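Local structure of protein translation factor SUI1 homolog (Pyrococcus horikoshii, 5ZCY) at residues Val26-Ala31 / Val36-Glu41. The protein probably acts as an archaeal translation initiation factor of the SUI1 family, which is generally associated with mRNA binding. Numbering follows the deposited sequence.
Sequences VYIERA and VKTIIE
Val26-Ala31 and Val36-Glu41 are the two arms of an antiparallel beta hairpin at the heart of the mixed SUI1-family sheet, flanked by strands 96-98 and 71-75. Tyr27-Ile39 and Glu29-Lys37 are the hydrogen-bonded pairs; Ile39 N reaches Tyr27 O at 2.8 Å, almost straight (178°). Tyr27, Glu29, Lys37 and Ile39 share one face of the sheet. On the other, Val26 CG1 presses tightly on Thr38 CG2 (3.5 Å), and helix 82-88 covers Val26 and Ile40 through Ile82. With CG between its backbone N and carbonyl carbon (chi1 57°), the Tyr27 ring lies over Ile39, whose CB makes a CH-pi contact 3.9 Å from the centroid. The hydroxyl continues across to Glu41, donating a very short 2.5 Å bond from OH to OE1, with ring and carboxylate planes 57° apart. A leucine in place of this tyrosine would probably leave Glu41 OE1 without this donor and Ile39 CB without the ring face it packs on. Toward the turn, Val36 CG1 sits over one face of the Arg30 guanidinium. Glu29 salt-bridges Arg71 and Lys37 Glu73, both on strand 71-75; a water links the two, donating to Glu29 OE1 at 2.7 Å and weakly accepting from Lys37 NZ at 2.9 Å.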
ATOM      1  N   VAL A  26      -4.788   0.991  -4.223  1.00  9.95           N
ATOM      2  CA  VAL A  26      -4.240   1.971  -3.305  1.00 10.49           C
ATOM      3  C   VAL A  26      -5.236   3.122  -3.279  1.00 11.78           C
ATOM      4  O   VAL A  26      -5.503   3.724  -4.341  1.00 13.06           O
ATOM      5  CB  VAL A  26      -2.867   2.469  -3.654  1.00 10.71           C
ATOM      6  CG1 VAL A  26      -2.343   3.479  -2.614  1.00 11.13           C
ATOM      7  CG2 VAL A  26      -1.884   1.336  -3.862  1.00 11.71           C
ATOM      8  N   TYR A  27      -5.709   3.488  -2.106  1.00 10.69           N
ATOM      9  CA  TYR A  27      -6.745   4.545  -2.042  1.00 10.29           C
ATOM     10  C   TYR A  27      -6.629   5.264  -0.723  1.00 12.21           C
ATOM     11  O   TYR A  27      -5.917   4.814   0.120  1.00 11.37           O
ATOM     12  CB  TYR A  27      -8.104   3.954  -2.222  1.00 11.47           C
ATOM     13  CG  TYR A  27      -8.564   2.864  -1.299  1.00 13.10           C
ATOM     14  CD1 TYR A  27      -8.304   1.552  -1.570  1.00 15.51           C
ATOM     15  CD2 TYR A  27      -9.285   3.129  -0.113  1.00 15.17           C
ATOM     16  CE1 TYR A  27      -8.729   0.493  -0.740  1.00 17.27           C
ATOM     17  CE2 TYR A  27      -9.652   2.109   0.717  1.00 15.78           C
ATOM     18  CZ  TYR A  27      -9.426   0.785   0.405  1.00 18.29           C
ATOM     19  OH  TYR A  27      -9.790  -0.302   1.151  1.00 23.22           O
ATOM     20  N   ILE A  28      -7.384   6.324  -0.520  1.00 11.50           N
ATOM     21  CA  ILE A  28      -7.271   7.135   0.694  1.00 11.52           C
ATOM     22  C   ILE A  28      -8.479   6.963   1.507  1.00 11.89           C
ATOM     23  O   ILE A  28      -9.624   6.854   0.992  1.00 12.45           O
ATOM     24  CB  ILE A  28      -7.204   8.625   0.332  1.00 14.49           C
ATOM     25  CG1 ILE A  28      -6.035   8.927  -0.506  1.00 16.00           C
ATOM     26  CG2 ILE A  28      -7.363   9.493   1.593  1.00 16.27           C
ATOM     27  CD1 ILE A  28      -4.776   8.588   0.194  1.00 14.78           C
ATOM     28  N   GLU A  29      -8.306   6.868   2.822  1.00 11.36           N
ATOM     29  CA  GLU A  29      -9.402   6.906   3.838  1.00 11.87           C
ATOM     30  C   GLU A  29      -9.119   8.093   4.753  1.00 14.96           C
ATOM     31  O   GLU A  29      -8.018   8.629   4.872  1.00 12.93           O
ATOM     32  CB  GLU A  29      -9.507   5.634   4.660  1.00 14.47           C
ATOM     33  CG  GLU A  29     -10.150   4.456   3.915  1.00 14.97           C
ATOM     34  CD  GLU A  29     -10.328   3.176   4.692  1.00 17.22           C
ATOM     35  OE1 GLU A  29      -9.756   3.024   5.784  1.00 19.34           O
ATOM     36  OE2 GLU A  29     -11.030   2.214   4.136  1.00 21.14           O
ATOM     37  N   ARG A  30     -10.208   8.512   5.405  1.00 16.87           N
ATOM     38  CA  ARG A  30     -10.122   9.670   6.341  1.00 15.52           C
ATOM     39  C   ARG A  30      -9.544   9.244   7.605  1.00 14.22           C
ATOM     40  O   ARG A  30      -9.696   8.123   8.084  1.00 14.92           O
ATOM     41  CB  ARG A  30     -11.512  10.172   6.750  1.00 17.33           C
ATOM     42  CG  ARG A  30     -12.431  10.428   5.680  1.00 19.34           C
ATOM     43  CD  ARG A  30     -11.886  11.232   4.617  1.00 18.77           C
ATOM     44  NE  ARG A  30     -11.244  12.411   5.090  1.00 20.21           N
ATOM     45  CZ  ARG A  30     -10.656  13.330   4.290  1.00 25.22           C
ATOM     46  NH1 ARG A  30     -10.627  13.136   3.016  1.00 23.71           N
ATOM     47  NH2 ARG A  30     -10.048  14.421   4.770  1.00 25.63           N
ATOM     48  N   ALA A  31      -8.713  10.181   8.152  1.00 13.21           N
ATOM     49  CA  ALA A  31      -8.225  10.103   9.505  1.00 13.76           C
ATOM     50  C   ALA A  31      -8.811  11.297  10.248  1.00 12.61           C
ATOM     51  O   ALA A  31      -9.418  12.207   9.696  1.00 16.66           O
ATOM     52  CB  ALA A  31      -6.717  10.012   9.569  1.00 14.07           C
ATOM     53  N   VAL A  36      -5.270  12.259   6.510  1.00  9.79           N
ATOM     54  CA  VAL A  36      -5.708  11.131   5.702  1.00 12.55           C
ATOM     55  C   VAL A  36      -4.760   9.967   5.874  1.00 10.88           C
ATOM     56  O   VAL A  36      -3.651  10.145   6.380  1.00 10.36           O
ATOM     57  CB  VAL A  36      -5.976  11.411   4.246  1.00 13.53           C
ATOM     58  CG1 VAL A  36      -7.027  12.566   4.079  1.00 15.69           C
ATOM     59  CG2 VAL A  36      -4.749  11.766   3.517  1.00 14.34           C
ATOM     60  N   LYS A  37      -5.186   8.819   5.409  1.00 10.14           N
ATOM     61  CA  LYS A  37      -4.394   7.593   5.429  1.00  9.67           C
ATOM     62  C   LYS A  37      -4.473   6.937   4.059  1.00  8.96           C
ATOM     63  O   LYS A  37      -5.493   6.996   3.379  1.00  9.63           O
ATOM     64  CB  LYS A  37      -4.733   6.649   6.498  1.00 12.32           C
ATOM     65  CG  LYS A  37      -6.126   6.233   6.555  1.00 14.83           C
ATOM     66  CD  LYS A  37      -6.384   5.417   7.859  1.00 17.80           C
ATOM     67  CE  LYS A  37      -7.730   4.777   7.908  1.00 21.03           C
ATOM     68  NZ  LYS A  37      -7.850   4.072   9.258  1.00 21.43           N
ATOM     69  N   THR A  38      -3.393   6.271   3.683  1.00  8.58           N
ATOM     70  CA  THR A  38      -3.292   5.518   2.437  1.00  7.70           C
ATOM     71  C   THR A  38      -3.512   4.036   2.736  1.00  9.17           C
ATOM     72  O   THR A  38      -2.823   3.509   3.647  1.00 10.64           O
ATOM     73  CB  THR A  38      -1.965   5.696   1.791  1.00  8.47           C
ATOM     74  OG1 THR A  38      -1.715   7.054   1.508  1.00 10.23           O
ATOM     75  CG2 THR A  38      -1.760   4.916   0.487  1.00 10.69           C
ATOM     76  N   ILE A  39      -4.437   3.397   2.029  1.00  8.98           N
ATOM     77  CA  ILE A  39      -4.738   2.009   2.197  1.00  8.66           C
ATOM     78  C   ILE A  39      -4.218   1.286   0.989  1.00  9.47           C
ATOM     79  O   ILE A  39      -4.396   1.696  -0.152  1.00  9.89           O
ATOM     80  CB  ILE A  39      -6.268   1.748   2.279  1.00  9.48           C
ATOM     81  CG1 ILE A  39      -6.950   2.689   3.277  1.00 10.08           C
ATOM     82  CG2 ILE A  39      -6.584   0.285   2.470  1.00 10.48           C
ATOM     83  CD1 ILE A  39      -6.403   2.557   4.660  1.00 12.39           C
ATOM     84  N   ILE A  40      -3.487   0.177   1.286  1.00  8.83           N
ATOM     85  CA  ILE A  40      -3.037  -0.763   0.170  1.00  9.49           C
ATOM     86  C   ILE A  40      -3.754  -2.112   0.435  1.00  9.86           C
ATOM     87  O   ILE A  40      -3.533  -2.750   1.505  1.00 10.59           O
ATOM     88  CB  ILE A  40      -1.506  -0.964   0.199  1.00  9.86           C
ATOM     89  CG1 ILE A  40      -0.811   0.374   0.086  1.00 11.31           C
ATOM     90  CG2 ILE A  40      -1.109  -1.899  -0.904  1.00 10.83           C
ATOM     91  CD1 ILE A  40       0.606   0.297   0.641  1.00 17.82           C
ATOM     92  N   GLU A  41      -4.571  -2.458  -0.521  1.00 10.63           N
ATOM     93  CA  GLU A  41      -5.388  -3.695  -0.423  1.00 12.89           C
ATOM     94  C   GLU A  41      -5.111  -4.535  -1.608  1.00 13.55           C
ATOM     95  O   GLU A  41      -4.736  -4.112  -2.678  1.00 17.71           O
ATOM     96  CB  GLU A  41      -6.903  -3.291  -0.419  1.00 17.12           C
ATOM     97  CG  GLU A  41      -8.015  -4.188  -0.016  1.00 28.29           C
ATOM     98  CD  GLU A  41      -9.258  -3.251  -0.063  1.00 26.37           C
ATOM     99  OE1 GLU A  41      -9.613  -2.742   0.952  1.00 33.74           O
ATOM    100  OE2 GLU A  41      -9.740  -2.912  -1.196  1.00 40.41           O
TER
HETATM  101  O   HOH W   1     -10.503   3.580   8.291  1.00 32.69           O